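Local coordinates for protein endoglucanase (Acetivibrio cellulolyticus, PDB 5NRM) that serves here as a type I cohesin domain of a cellulosomal scaffoldin, binding an enzyme-borne dockerin, within a larger protein that is probably a cellulose-degrading endoglucanase, at residues A[6-11]-A[21-26]; A[113-118]-A[131-136]; A[17-22]-A[96-101]; A[37-42]-A[72-77]; A[28-33]-A[121-126]. One frame throughout, in Å; residues are numbered along the deposited sequence.

Contact 1 (A[6-11]-A[21-26]); sequences SIDTVE and PVKLSG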
# COMPACT_ATOMS: atom_id res chain seq x y z
N SER A 6 4.09 -11.36 0.60
CA SER A 6 4.95 -12.00 -0.37
C SER A 6 4.66 -11.60 -1.78
O SER A 6 3.52 -11.23 -2.16
CB SER A 6 4.87 -13.51 -0.25
OG SER A 6 3.58 -13.99 -0.58
N ILE A 7 5.69 -11.63 -2.58
CA ILE A 7 5.57 -11.38 -4.00
C ILE A 7 5.93 -12.65 -4.71
O ILE A 7 6.93 -13.28 -4.40
CB ILE A 7 6.50 -10.23 -4.47
CG1 ILE A 7 6.22 -9.02 -3.60
CG2 ILE A 7 6.34 -10.02 -5.99
CD1 ILE A 7 7.11 -7.84 -3.91
N ASP A 8 5.05 -13.10 -5.58
CA ASP A 8 5.30 -14.32 -6.35
C ASP A 8 6.55 -14.20 -7.24
O ASP A 8 6.97 -13.12 -7.67
CB ASP A 8 4.13 -14.73 -7.24
CG ASP A 8 2.92 -15.32 -6.48
OD1 ASP A 8 2.93 -15.47 -5.22
OD2 ASP A 8 1.95 -15.62 -7.21
N THR A 9 7.10 -15.38 -7.48
CA THR A 9 8.06 -15.56 -8.55
C THR A 9 7.32 -16.20 -9.72
O THR A 9 6.74 -17.32 -9.55
CB THR A 9 9.20 -16.47 -8.10
OG1 THR A 9 9.93 -15.81 -7.05
CG2 THR A 9 10.15 -16.78 -9.24
N VAL A 10 7.30 -15.50 -10.86
CA VAL A 10 6.45 -15.93 -11.97
C VAL A 10 7.37 -16.09 -13.18
O VAL A 10 8.35 -15.36 -13.35
CB VAL A 10 5.34 -14.90 -12.32
CG1 VAL A 10 4.41 -14.65 -11.11
CG2 VAL A 10 5.93 -13.63 -12.77
N GLU A 11 7.00 -16.95 -14.09
CA GLU A 11 7.73 -17.06 -15.37
C GLU A 11 7.10 -16.17 -16.43
O GLU A 11 5.88 -16.03 -16.53
CB GLU A 11 7.76 -18.52 -15.89
CG GLU A 11 8.47 -19.43 -14.91
CD GLU A 11 8.90 -20.78 -15.54
OE1 GLU A 11 8.37 -21.15 -16.63
OE2 GLU A 11 9.78 -21.42 -14.90
N PRO A 21 1.63 -11.39 -8.87
CA PRO A 21 0.75 -11.24 -7.69
C PRO A 21 1.59 -10.91 -6.46
O PRO A 21 2.71 -11.40 -6.23
CB PRO A 21 0.06 -12.61 -7.61
CG PRO A 21 0.18 -13.21 -8.98
CD PRO A 21 1.50 -12.75 -9.46
N VAL A 22 0.99 -10.03 -5.62
CA VAL A 22 1.45 -9.71 -4.26
C VAL A 22 0.40 -10.20 -3.30
O VAL A 22 -0.80 -9.92 -3.47
CB VAL A 22 1.62 -8.17 -4.10
CG1 VAL A 22 2.09 -7.84 -2.70
CG2 VAL A 22 2.55 -7.58 -5.15
N LYS A 23 0.82 -11.02 -2.34
CA LYS A 23 -0.13 -11.80 -1.53
C LYS A 23 0.07 -11.51 -0.04
O LYS A 23 1.17 -11.10 0.40
CB LYS A 23 0.10 -13.27 -1.75
CG LYS A 23 -0.17 -13.70 -3.18
CD LYS A 23 0.21 -15.16 -3.42
CE LYS A 23 -1.03 -15.97 -3.25
NZ LYS A 23 -0.72 -17.37 -3.47
N LEU A 24 -1.03 -11.73 0.71
CA LEU A 24 -1.02 -11.75 2.17
C LEU A 24 -1.40 -13.13 2.60
O LEU A 24 -2.29 -13.79 2.02
CB LEU A 24 -2.01 -10.76 2.72
CG LEU A 24 -1.79 -9.33 2.34
CD1 LEU A 24 -2.82 -8.46 3.06
CD2 LEU A 24 -0.37 -8.83 2.65
N SER A 25 -0.73 -13.59 3.65
CA SER A 25 -1.11 -14.83 4.30
C SER A 25 -0.99 -14.68 5.80
O SER A 25 -0.22 -13.85 6.28
CB SER A 25 -0.28 -16.03 3.80
OG SER A 25 1.01 -16.01 4.38
N GLY A 26 -1.77 -15.47 6.50
CA GLY A 26 -1.81 -15.41 7.96
C GLY A 26 -2.54 -14.23 8.53
O GLY A 26 -2.25 -13.78 9.66
O HOH W 1 2.02 -13.99 1.64
O HOH W 2 -0.30 -16.92 -6.61
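With CG turned beside its own backbone N and anti to the carbonyl carbon (chi1 -73°), D8 sends its carboxylate across the P21 ring at about a right angle, while K23 passes obliquely by the same group, its bend at chi3 (95°) setting where CE and NZ go. The two carboxylate oxygens divide the work. D8 OD2 lies 3.5 Å from P21 CG, and D8 OD1 comes 3.3 Å from K23 CD. The charges themselves stay apart, D8 OD1 and K23 NZ being 4.5 Å from each other, too far for a salt bridge; a water that donates to D8 OD2 and accepts from K23 NZ spans the interval.

The backbones form the N-terminal antiparallel hairpin of the cohesin β-sandwich, strand 4-12 against strand 17-25. S6 and K23 are a hydrogen-bonded pair, with K23 N to S6 O at 2.7 Å and S6 N to K23 O at 2.9 Å, and D8 N continues the ladder to P21 O at 3.0 Å. Strand 4-12 is interrupted at D8; beyond the break the V10 CG1 methyl abuts P21 CD, 3.8 Å away. On the buried face I7 CG1 rests 4.2 Å from V22 CG2, beside V20 and L5. S6 OG, on the other face with K23, holds a water that also donates weakly to K23 O, and the far edge of strand 4-12 pairs with strand 132-140.

Contact 2 (A[113-118]-A[131-136]); sequences VSISGT and AKVTNG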
# COMPACT_ATOMS: atom_id res chain seq x y z
N VAL A 113 11.33 -8.17 -8.18
CA VAL A 113 10.17 -7.38 -7.80
C VAL A 113 10.14 -7.55 -6.25
O VAL A 113 10.01 -8.67 -5.77
CB VAL A 113 8.84 -7.85 -8.40
CG1 VAL A 113 7.70 -6.96 -8.00
CG2 VAL A 113 8.91 -7.88 -9.92
N SER A 114 10.28 -6.46 -5.52
CA SER A 114 10.61 -6.52 -4.08
C SER A 114 9.78 -5.50 -3.32
O SER A 114 9.44 -4.39 -3.82
CB SER A 114 12.06 -6.15 -3.87
OG SER A 114 12.89 -6.95 -4.65
N ILE A 115 9.56 -5.81 -2.02
CA ILE A 115 9.10 -4.75 -1.11
C ILE A 115 10.30 -3.90 -0.72
O ILE A 115 11.41 -4.46 -0.52
CB ILE A 115 8.48 -5.41 0.12
CG1 ILE A 115 7.33 -6.36 -0.22
CG2 ILE A 115 8.01 -4.30 1.12
CD1 ILE A 115 6.14 -5.80 -1.01
N SER A 116 10.13 -2.58 -0.68
CA SER A 116 11.16 -1.64 -0.35
C SER A 116 10.78 -0.82 0.91
O SER A 116 9.66 -0.40 1.01
CB SER A 116 11.38 -0.68 -1.55
OG SER A 116 12.39 0.28 -1.27
N GLY A 117 11.71 -0.68 1.84
CA GLY A 117 11.47 0.07 3.07
C GLY A 117 10.47 -0.61 3.98
O GLY A 117 10.34 -1.85 3.97
N THR A 118 9.82 0.16 4.84
CA THR A 118 8.98 -0.42 5.89
C THR A 118 7.55 -0.51 5.46
O THR A 118 6.94 0.50 5.19
CB THR A 118 9.17 0.43 7.20
OG1 THR A 118 10.52 0.30 7.68
CG2 THR A 118 8.20 0.01 8.28
N ALA A 131 4.54 -7.86 9.18
CA ALA A 131 4.56 -8.88 8.14
C ALA A 131 6.01 -9.42 7.94
O ALA A 131 6.99 -8.63 7.91
CB ALA A 131 4.05 -8.29 6.84
N LYS A 132 6.12 -10.73 7.83
CA LYS A 132 7.36 -11.37 7.26
C LYS A 132 7.31 -11.13 5.74
O LYS A 132 6.32 -11.44 5.12
CB LYS A 132 7.42 -12.88 7.56
CG LYS A 132 8.57 -13.68 6.90
CD LYS A 132 9.78 -13.94 7.77
CE LYS A 132 11.02 -14.25 6.92
NZ LYS A 132 11.45 -13.08 6.06
N VAL A 133 8.36 -10.53 5.20
CA VAL A 133 8.41 -10.21 3.79
C VAL A 133 9.17 -11.30 2.99
O VAL A 133 10.26 -11.72 3.35
CB VAL A 133 9.08 -8.86 3.58
CG1 VAL A 133 9.38 -8.57 2.11
CG2 VAL A 133 8.24 -7.76 4.20
N THR A 134 8.62 -11.71 1.83
CA THR A 134 9.33 -12.55 0.89
C THR A 134 9.23 -11.87 -0.47
O THR A 134 8.13 -11.57 -0.97
CB THR A 134 8.71 -13.95 0.80
OG1 THR A 134 8.70 -14.51 2.12
CG2 THR A 134 9.48 -14.84 -0.20
N ASN A 135 10.37 -11.60 -1.08
CA ASN A 135 10.39 -10.94 -2.36
C ASN A 135 10.29 -11.94 -3.53
O ASN A 135 10.36 -13.16 -3.36
CB ASN A 135 11.65 -10.11 -2.48
CG ASN A 135 11.62 -8.95 -1.51
OD1 ASN A 135 10.59 -8.31 -1.34
ND2 ASN A 135 12.75 -8.70 -0.83
N GLY A 136 9.98 -11.38 -4.70
CA GLY A 136 9.74 -12.18 -5.86
C GLY A 136 10.48 -11.71 -7.06
O GLY A 136 11.56 -11.02 -6.97
O HOH W 3 13.25 -9.73 -5.38
O HOH W 4 12.87 -6.19 0.79
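V113 opens the contact as the antiparallel hydrogen-bonded partner of G136, its side chain packing on I7 and V39, yet the two bonds of the pair are unlike. G136 N donates to V113 O at 2.9 Å, whereas V113 N reaches G136 O at 3.1 Å from well above the carbonyl plane, 55° out of it, consistent with the G136 carbonyl being tilted away from a regular ladder. That oxygen also accepts from a water, 2.7 Å away, that is hydrogen-bonded to S114 OG.

At S114 the flank of the residue lies against the N135 amide: S114 CA is 3.3 Å from N135 OD1, with S114 CB close behind. The same oxygen accepts from I115 N at 2.8 Å, again from above the plane of its C=O, so a side-chain amide takes the place that a strand carbonyl would otherwise fill. This happens at the irregularity that interrupts strand 132-140, N135 lying outside regular strand, so the side chain probably helps continue the link to strand 110-116 on the side of the cohesin β-sandwich where the two layers join. CG of N135 sits beside the backbone N (chi1 -67°), which leans the amide toward the facing strand; its ND2 donates to a water that in turn donates to I115 O.

I115 crosses V133 obliquely, I115 CG1 lying 3.8 Å from V133 CG1. L5 and I7 of strand 4-12 and F37 of strand 34-41 also touch I115, while backbone bonds from S114 and S116 lead to T40 and T38 of strand 34-41.

Contact 3 (A[17-22]-A[96-101]); sequences SVVVPV and NLNFNI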
# COMPACT_ATOMS: atom_id res chain seq x y z
N SER A 17 3.59 -9.85 -21.99
CA SER A 17 3.10 -9.26 -20.75
C SER A 17 3.11 -10.31 -19.69
O SER A 17 3.12 -11.53 -19.96
CB SER A 17 1.69 -8.73 -21.00
OG SER A 17 0.85 -9.81 -21.30
N VAL A 18 3.11 -9.87 -18.44
CA VAL A 18 3.10 -10.78 -17.28
C VAL A 18 2.42 -10.10 -16.09
O VAL A 18 2.45 -8.89 -15.95
CB VAL A 18 4.58 -11.11 -16.91
CG1 VAL A 18 5.32 -9.88 -16.42
CG2 VAL A 18 4.73 -12.27 -15.92
N VAL A 19 1.79 -10.90 -15.26
CA VAL A 19 1.16 -10.45 -14.01
C VAL A 19 1.97 -11.02 -12.87
O VAL A 19 2.31 -12.23 -12.82
CB VAL A 19 -0.32 -10.88 -13.92
CG1 VAL A 19 -0.96 -10.37 -12.64
CG2 VAL A 19 -1.05 -10.37 -15.14
N VAL A 20 2.29 -10.17 -11.89
CA VAL A 20 3.04 -10.55 -10.66
C VAL A 20 2.14 -10.31 -9.45
O VAL A 20 1.85 -9.14 -9.15
CB VAL A 20 4.32 -9.72 -10.52
CG1 VAL A 20 5.04 -10.18 -9.26
CG2 VAL A 20 5.23 -9.93 -11.75
N PRO A 21 1.63 -11.39 -8.87
CA PRO A 21 0.75 -11.24 -7.69
C PRO A 21 1.59 -10.91 -6.46
O PRO A 21 2.71 -11.40 -6.23
CB PRO A 21 0.06 -12.61 -7.61
CG PRO A 21 0.18 -13.21 -8.98
CD PRO A 21 1.50 -12.75 -9.46
N VAL A 22 0.99 -10.03 -5.62
CA VAL A 22 1.45 -9.71 -4.26
C VAL A 22 0.40 -10.20 -3.30
O VAL A 22 -0.80 -9.92 -3.47
CB VAL A 22 1.62 -8.17 -4.10
CG1 VAL A 22 2.09 -7.84 -2.70
CG2 VAL A 22 2.55 -7.58 -5.15
N ASN A 96 -2.35 -7.31 -8.08
CA ASN A 96 -1.79 -7.88 -9.35
C ASN A 96 -1.06 -6.77 -10.07
O ASN A 96 -1.71 -5.78 -10.45
CB ASN A 96 -2.93 -8.45 -10.19
CG ASN A 96 -3.55 -9.67 -9.51
OD1 ASN A 96 -4.80 -9.66 -9.13
ND2 ASN A 96 -2.76 -10.68 -9.35
N LEU A 97 0.24 -6.95 -10.30
CA LEU A 97 1.05 -5.98 -10.93
C LEU A 97 1.20 -6.42 -12.39
O LEU A 97 1.71 -7.50 -12.64
CB LEU A 97 2.37 -5.86 -10.22
CG LEU A 97 2.32 -5.57 -8.71
CD1 LEU A 97 3.78 -5.56 -8.20
CD2 LEU A 97 1.54 -4.29 -8.41
N ASN A 98 0.83 -5.56 -13.30
CA ASN A 98 0.89 -5.87 -14.75
C ASN A 98 2.05 -5.16 -15.44
O ASN A 98 2.15 -3.94 -15.42
CB ASN A 98 -0.42 -5.45 -15.40
CG ASN A 98 -1.61 -6.05 -14.72
OD1 ASN A 98 -1.68 -7.27 -14.64
ND2 ASN A 98 -2.58 -5.22 -14.31
N PHE A 99 3.00 -5.94 -15.94
CA PHE A 99 4.14 -5.46 -16.68
C PHE A 99 4.13 -5.97 -18.13
O PHE A 99 3.62 -7.04 -18.41
CB PHE A 99 5.41 -6.02 -16.01
CG PHE A 99 5.61 -5.57 -14.59
CD1 PHE A 99 6.14 -4.31 -14.30
CD2 PHE A 99 5.20 -6.41 -13.54
CE1 PHE A 99 6.35 -3.97 -12.95
CE2 PHE A 99 5.43 -6.07 -12.24
CZ PHE A 99 5.96 -4.82 -11.95
N ASN A 100 4.86 -5.26 -19.00
CA ASN A 100 5.36 -5.82 -20.25
C ASN A 100 6.86 -6.11 -20.02
O ASN A 100 7.56 -5.27 -19.47
CB ASN A 100 5.19 -4.81 -21.35
CG ASN A 100 3.77 -4.64 -21.81
OD1 ASN A 100 2.94 -5.55 -21.71
ND2 ASN A 100 3.45 -3.45 -22.27
N ILE A 101 7.31 -7.30 -20.38
CA ILE A 101 8.66 -7.66 -20.30
C ILE A 101 9.37 -7.12 -21.52
O ILE A 101 9.00 -7.48 -22.66
CB ILE A 101 8.83 -9.20 -20.23
CG1 ILE A 101 8.05 -9.78 -19.05
CG2 ILE A 101 10.31 -9.54 -20.05
CD1 ILE A 101 7.90 -11.28 -19.06
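V18 and I101 meet at about a right angle, V18 CG1 lying 3.8 Å from I101 CG1. The valine holds CG1 between its backbone N and carbonyl carbon (chi1 66°), the rotation that also lays this methyl against F99 CB at 3.9 Å. V20 has a different rotamer: CG1 is anti to the backbone N, and CG2, beside it, approaches the F99 ring obliquely, with V20 CG2 3.9 Å from F99 CE2. Further along, V22 CG2 crosses the end of L97 at 3.9 Å from L97 CD1. These aliphatic and aromatic groups fill the interior face of the pair.

The other face carries V19 among asparagines. N98 runs alongside it, pointing the same way, with N98 OD1 3.2 Å from V19 CG2; N98 ND2 is turned elsewhere, to S50 and D52. N96 reaches back so that its CB lies 3.7 Å from V19 CG1 and its amide nitrogen comes against the P21 ring. At the outer end N100 OD1 approaches S17 CB, while N100 ND2 donates to E47.

Four backbone bonds hold this antiparallel ladder, V18 with F99 and V20 with L97 in both directions; the shortest runs from V20 N to L97 O at 2.8 Å.

Strand 17-25 thus lies between strand 4-12 and strand 92-101, and the latter passes on to strand 46-53 at its other edge. The interior residues meet the opposite layer of the sandwich through L97 on V39 and the F99 ring against Y41, and V138 of strand 132-140 packs on V18, V20 and I101.

Contact 4 (A[37-42]-A[72-77]); sequences FTVTYD and GKLKVL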
# COMPACT_ATOMS: atom_id res chain seq x y z
N PHE A 37 2.73 0.24 1.43
CA PHE A 37 4.10 -0.26 1.18
C PHE A 37 4.54 0.15 -0.20
O PHE A 37 3.71 0.58 -1.01
CB PHE A 37 4.25 -1.78 1.42
CG PHE A 37 3.33 -2.64 0.60
CD1 PHE A 37 3.61 -3.03 -0.69
CD2 PHE A 37 2.11 -3.06 1.14
CE1 PHE A 37 2.75 -3.86 -1.39
CE2 PHE A 37 1.26 -3.90 0.48
CZ PHE A 37 1.56 -4.29 -0.82
N THR A 38 5.86 0.05 -0.37
CA THR A 38 6.50 0.39 -1.64
C THR A 38 6.91 -0.92 -2.28
O THR A 38 7.43 -1.80 -1.62
CB THR A 38 7.74 1.23 -1.40
OG1 THR A 38 7.40 2.47 -0.81
CG2 THR A 38 8.51 1.57 -2.70
N VAL A 39 6.71 -1.01 -3.61
CA VAL A 39 7.22 -2.11 -4.46
C VAL A 39 8.22 -1.56 -5.46
O VAL A 39 7.89 -0.64 -6.17
CB VAL A 39 6.10 -2.87 -5.20
CG1 VAL A 39 6.71 -3.99 -6.04
CG2 VAL A 39 5.05 -3.38 -4.26
N THR A 40 9.41 -2.08 -5.44
CA THR A 40 10.45 -1.80 -6.43
C THR A 40 10.47 -2.93 -7.43
O THR A 40 10.19 -4.08 -7.12
CB THR A 40 11.81 -1.47 -5.85
OG1 THR A 40 12.22 -2.53 -5.03
CG2 THR A 40 11.69 -0.20 -5.03
N TYR A 41 10.85 -2.60 -8.66
CA TYR A 41 10.98 -3.60 -9.74
C TYR A 41 12.13 -3.23 -10.61
O TYR A 41 12.49 -2.03 -10.77
CB TYR A 41 9.65 -3.79 -10.46
CG TYR A 41 9.19 -2.56 -11.18
CD1 TYR A 41 9.57 -2.30 -12.53
CD2 TYR A 41 8.37 -1.63 -10.55
CE1 TYR A 41 9.19 -1.13 -13.16
CE2 TYR A 41 7.99 -0.48 -11.18
CZ TYR A 41 8.38 -0.21 -12.50
OH TYR A 41 8.02 0.98 -13.15
N ASP A 42 12.64 -4.22 -11.32
CA ASP A 42 13.81 -3.96 -12.20
C ASP A 42 13.32 -3.34 -13.51
O ASP A 42 12.83 -4.03 -14.45
CB ASP A 42 14.55 -5.27 -12.48
CG ASP A 42 15.76 -5.11 -13.36
OD1 ASP A 42 15.96 -4.00 -13.90
OD2 ASP A 42 16.51 -6.12 -13.47
N GLY A 72 10.53 2.08 -11.75
CA GLY A 72 11.00 1.08 -10.82
C GLY A 72 10.39 1.17 -9.39
O GLY A 72 10.88 0.44 -8.53
N LYS A 73 9.46 2.09 -9.15
CA LYS A 73 8.98 2.37 -7.78
C LYS A 73 7.46 2.60 -7.77
O LYS A 73 6.97 3.61 -8.34
CB LYS A 73 9.69 3.56 -7.17
CG LYS A 73 9.32 3.76 -5.68
CD LYS A 73 9.95 5.03 -5.13
CE LYS A 73 9.63 5.20 -3.65
NZ LYS A 73 10.18 6.48 -3.13
N LEU A 74 6.75 1.69 -7.11
CA LEU A 74 5.32 1.73 -6.91
C LEU A 74 5.00 1.99 -5.43
O LEU A 74 5.71 1.50 -4.55
CB LEU A 74 4.66 0.42 -7.33
CG LEU A 74 5.01 -0.14 -8.70
CD1 LEU A 74 4.37 -1.48 -8.94
CD2 LEU A 74 4.68 0.87 -9.83
N LYS A 75 3.88 2.71 -5.23
CA LYS A 75 3.33 2.93 -3.88
C LYS A 75 1.97 2.26 -3.85
O LYS A 75 1.18 2.43 -4.82
CB LYS A 75 3.21 4.44 -3.61
CG LYS A 75 4.46 5.25 -3.91
CD LYS A 75 5.65 4.89 -3.04
CE LYS A 75 5.37 5.08 -1.57
NZ LYS A 75 6.55 5.26 -0.69
N VAL A 76 1.68 1.53 -2.78
CA VAL A 76 0.49 0.75 -2.65
C VAL A 76 -0.24 1.22 -1.41
O VAL A 76 0.42 1.44 -0.37
CB VAL A 76 0.75 -0.72 -2.59
CG1 VAL A 76 -0.56 -1.52 -2.57
CG2 VAL A 76 1.55 -1.16 -3.84
N LEU A 77 -1.57 1.38 -1.43
CA LEU A 77 -2.31 1.87 -0.30
C LEU A 77 -3.66 1.16 -0.23
O LEU A 77 -4.38 1.08 -1.26
CB LEU A 77 -2.57 3.39 -0.47
CG LEU A 77 -3.39 4.05 0.65
CD1 LEU A 77 -2.65 4.06 1.95
CD2 LEU A 77 -3.62 5.49 0.25
O HOH W 5 13.77 0.11 -8.86
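G72 O is gripped by Y41 N at 3.0 Å and by a water at 2.9 Å that also donates to Y41 O. The amide comes from above the carbonyl plane, 47° out of it, and T40 CA adds a C-H contact with this oxygen. G72, a residue with positive phi, is bound at its other end too: its N donates to Y41 OH at 3.1 Å. The tyrosine ring lies over the glycine, with G72 CA 3.5 Å from the Y41 ring centroid, a CH-pi contact over one face. The chi1 of Y41, 64°, places CG between the backbone N and the carbonyl carbon and so swings the ring across the neighbouring strand.

F37 adopts the same kind of rotation (chi1 57°) at the far end and lies side by side with V76, whose CB sits over the face, 4.1 Å from the F37 ring centroid. V39 fills the middle, its CB 4.2 Å from L74 CB, with CG2 at the edge of the F37 ring. On the opposite face K75, in one of its two conformers, bends at chi2 and chi3 and brings NZ to T38 OG1, a bond that remains doubtful because it rests on that copy alone, whereas K73 runs out extended to a salt bridge with E69.

Strands 34-41 and 73-79 pair here as antiparallel neighbours in the layer facing strand 92-101. This is the sandwich architecture of cohesins, and K75, together with L77, meets L60 of the dockerin chain, part of the cohesin-dockerin interface of this complex.

Contact 5 (A[28-33]-A[121-126]); sequences SKNGIS and FGDSTL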
# COMPACT_ATOMS: atom_id res chain seq x y z
N SER A 28 -5.13 -12.58 10.59
CA SER A 28 -5.87 -13.04 11.82
C SER A 28 -7.37 -12.76 11.72
O SER A 28 -7.83 -12.08 10.78
CB SER A 28 -5.35 -12.35 13.08
OG SER A 28 -5.71 -10.95 13.08
N LYS A 29 -8.13 -13.25 12.70
CA LYS A 29 -9.55 -12.90 12.78
C LYS A 29 -9.75 -11.37 12.95
O LYS A 29 -10.84 -10.90 12.60
CB LYS A 29 -10.29 -13.69 13.88
CG LYS A 29 -10.47 -15.17 13.49
CD LYS A 29 -10.97 -15.98 14.69
CE LYS A 29 -10.73 -17.46 14.42
NZ LYS A 29 -11.80 -18.27 14.98
N ASN A 30 -8.71 -10.61 13.34
CA ASN A 30 -8.81 -9.14 13.41
C ASN A 30 -8.70 -8.47 12.07
O ASN A 30 -8.95 -7.27 11.91
CB ASN A 30 -7.79 -8.56 14.37
CG ASN A 30 -8.01 -9.05 15.79
OD1 ASN A 30 -9.12 -9.26 16.21
ND2 ASN A 30 -6.94 -9.25 16.52
N GLY A 31 -8.36 -9.25 11.05
CA GLY A 31 -8.35 -8.72 9.72
C GLY A 31 -7.24 -7.71 9.39
O GLY A 31 -6.32 -7.47 10.19
N ILE A 32 -7.34 -7.11 8.21
CA ILE A 32 -6.49 -6.03 7.79
C ILE A 32 -7.36 -4.87 7.36
O ILE A 32 -8.12 -5.01 6.37
CB ILE A 32 -5.56 -6.44 6.64
CG1 ILE A 32 -4.58 -7.54 7.08
CG2 ILE A 32 -4.85 -5.24 6.03
CD1 ILE A 32 -3.60 -7.19 8.16
N SER A 33 -7.28 -3.75 8.05
CA SER A 33 -8.01 -2.52 7.74
C SER A 33 -7.19 -1.47 7.05
O SER A 33 -7.78 -0.56 6.48
CB SER A 33 -8.64 -1.90 8.98
OG SER A 33 -9.60 -2.77 9.57
N PHE A 121 0.89 -2.47 8.11
CA PHE A 121 -0.46 -3.05 8.12
C PHE A 121 -1.09 -2.81 9.44
O PHE A 121 -0.42 -2.92 10.51
CB PHE A 121 -0.38 -4.56 7.88
CG PHE A 121 0.15 -4.89 6.54
CD1 PHE A 121 -0.69 -5.03 5.44
CD2 PHE A 121 1.51 -5.08 6.37
CE1 PHE A 121 -0.16 -5.31 4.20
CE2 PHE A 121 2.04 -5.38 5.12
CZ PHE A 121 1.20 -5.50 4.05
N GLY A 122 -2.33 -2.36 9.39
CA GLY A 122 -3.10 -2.23 10.60
C GLY A 122 -4.27 -3.14 10.61
O GLY A 122 -4.94 -3.27 9.57
N ASP A 123 -4.51 -3.79 11.75
CA ASP A 123 -5.71 -4.61 11.88
C ASP A 123 -6.99 -3.79 12.09
O ASP A 123 -6.94 -2.56 12.00
CB ASP A 123 -5.48 -5.74 12.84
CG ASP A 123 -5.52 -5.31 14.30
OD1 ASP A 123 -5.86 -4.15 14.65
OD2 ASP A 123 -5.17 -6.19 15.13
N SER A 124 -8.12 -4.45 12.39
CA SER A 124 -9.40 -3.73 12.45
C SER A 124 -9.47 -2.83 13.73
O SER A 124 -10.39 -2.00 13.82
CB SER A 124 -10.60 -4.68 12.38
OG SER A 124 -10.58 -5.62 13.44
N THR A 125 -8.53 -3.07 14.69
CA THR A 125 -8.29 -2.23 15.88
C THR A 125 -7.27 -1.11 15.63
O THR A 125 -6.91 -0.37 16.60
CB THR A 125 -7.88 -3.10 17.14
OG1 THR A 125 -6.55 -3.58 17.10
CG2 THR A 125 -8.83 -4.30 17.34
N LEU A 126 -6.73 -1.04 14.42
CA LEU A 126 -5.65 -0.16 14.03
C LEU A 126 -4.37 -0.43 14.77
O LEU A 126 -3.53 0.48 15.00
CB LEU A 126 -6.07 1.30 14.11
CG LEU A 126 -7.28 1.64 13.24
CD1 LEU A 126 -7.58 3.15 13.34
CD2 LEU A 126 -7.11 1.19 11.80
O HOH W 6 -4.32 -8.90 14.07
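N30 O receives two bonds from one residue, S124 OG at 2.8 Å and S124 N at 3.0 Å, so a single carbonyl fixes both the hydroxyl and the backbone of S124. The serine OG stands between its own N and carbonyl carbon (chi1 59°), which directs it back to that oxygen. Deeper in, S33 N donates to G122 O at 2.8 Å, and S33 OG packs against S124 CA. N30 and D123 lie side by side, D123 OD2 3.6 Å from N30 CB, with the amide and carboxylate planes steeply inclined. I32 CD1 rests 4.2 Å from F121 CB.

Both loops are shaped from within. S28 to G31 is a type I turn in which S28 OG accepts from N30 N, an ST turn; D123 to L126 is another, with an Asx turn made by D123 OD1 and T125 N. D123 OD1 also takes T125 OG1, at 2.6 Å, and T127 N, while a water joins D123 OD2 to S28 OG. L126 packs on A17 of the dockerin chain.

Several donors converge on this carboxylate, which would probably stabilise its ionised form, and its bonds to T125 and T127 hold the D123-L126 turn together.

From the N terminus, contact 1 closes the first loop as a hairpin of strands 4-12 and 17-25. Contact 3 starts on that second strand and closes a much longer loop at 96-101; contact 4, between 37-42 and 72-77, falls wholly within it and also within the span of contact 5. Contact 5 leaves from 28-33 and returns at 121-126, so it crosses contact 3, and it crosses contact 2 as well, whose segments 113-118 and 131-136 straddle its second half. Contacts 1 and 3 build one layer of the sandwich, contact 4 the other, contact 2 bridges them along an edge, and contact 5 fastens the loops at one end.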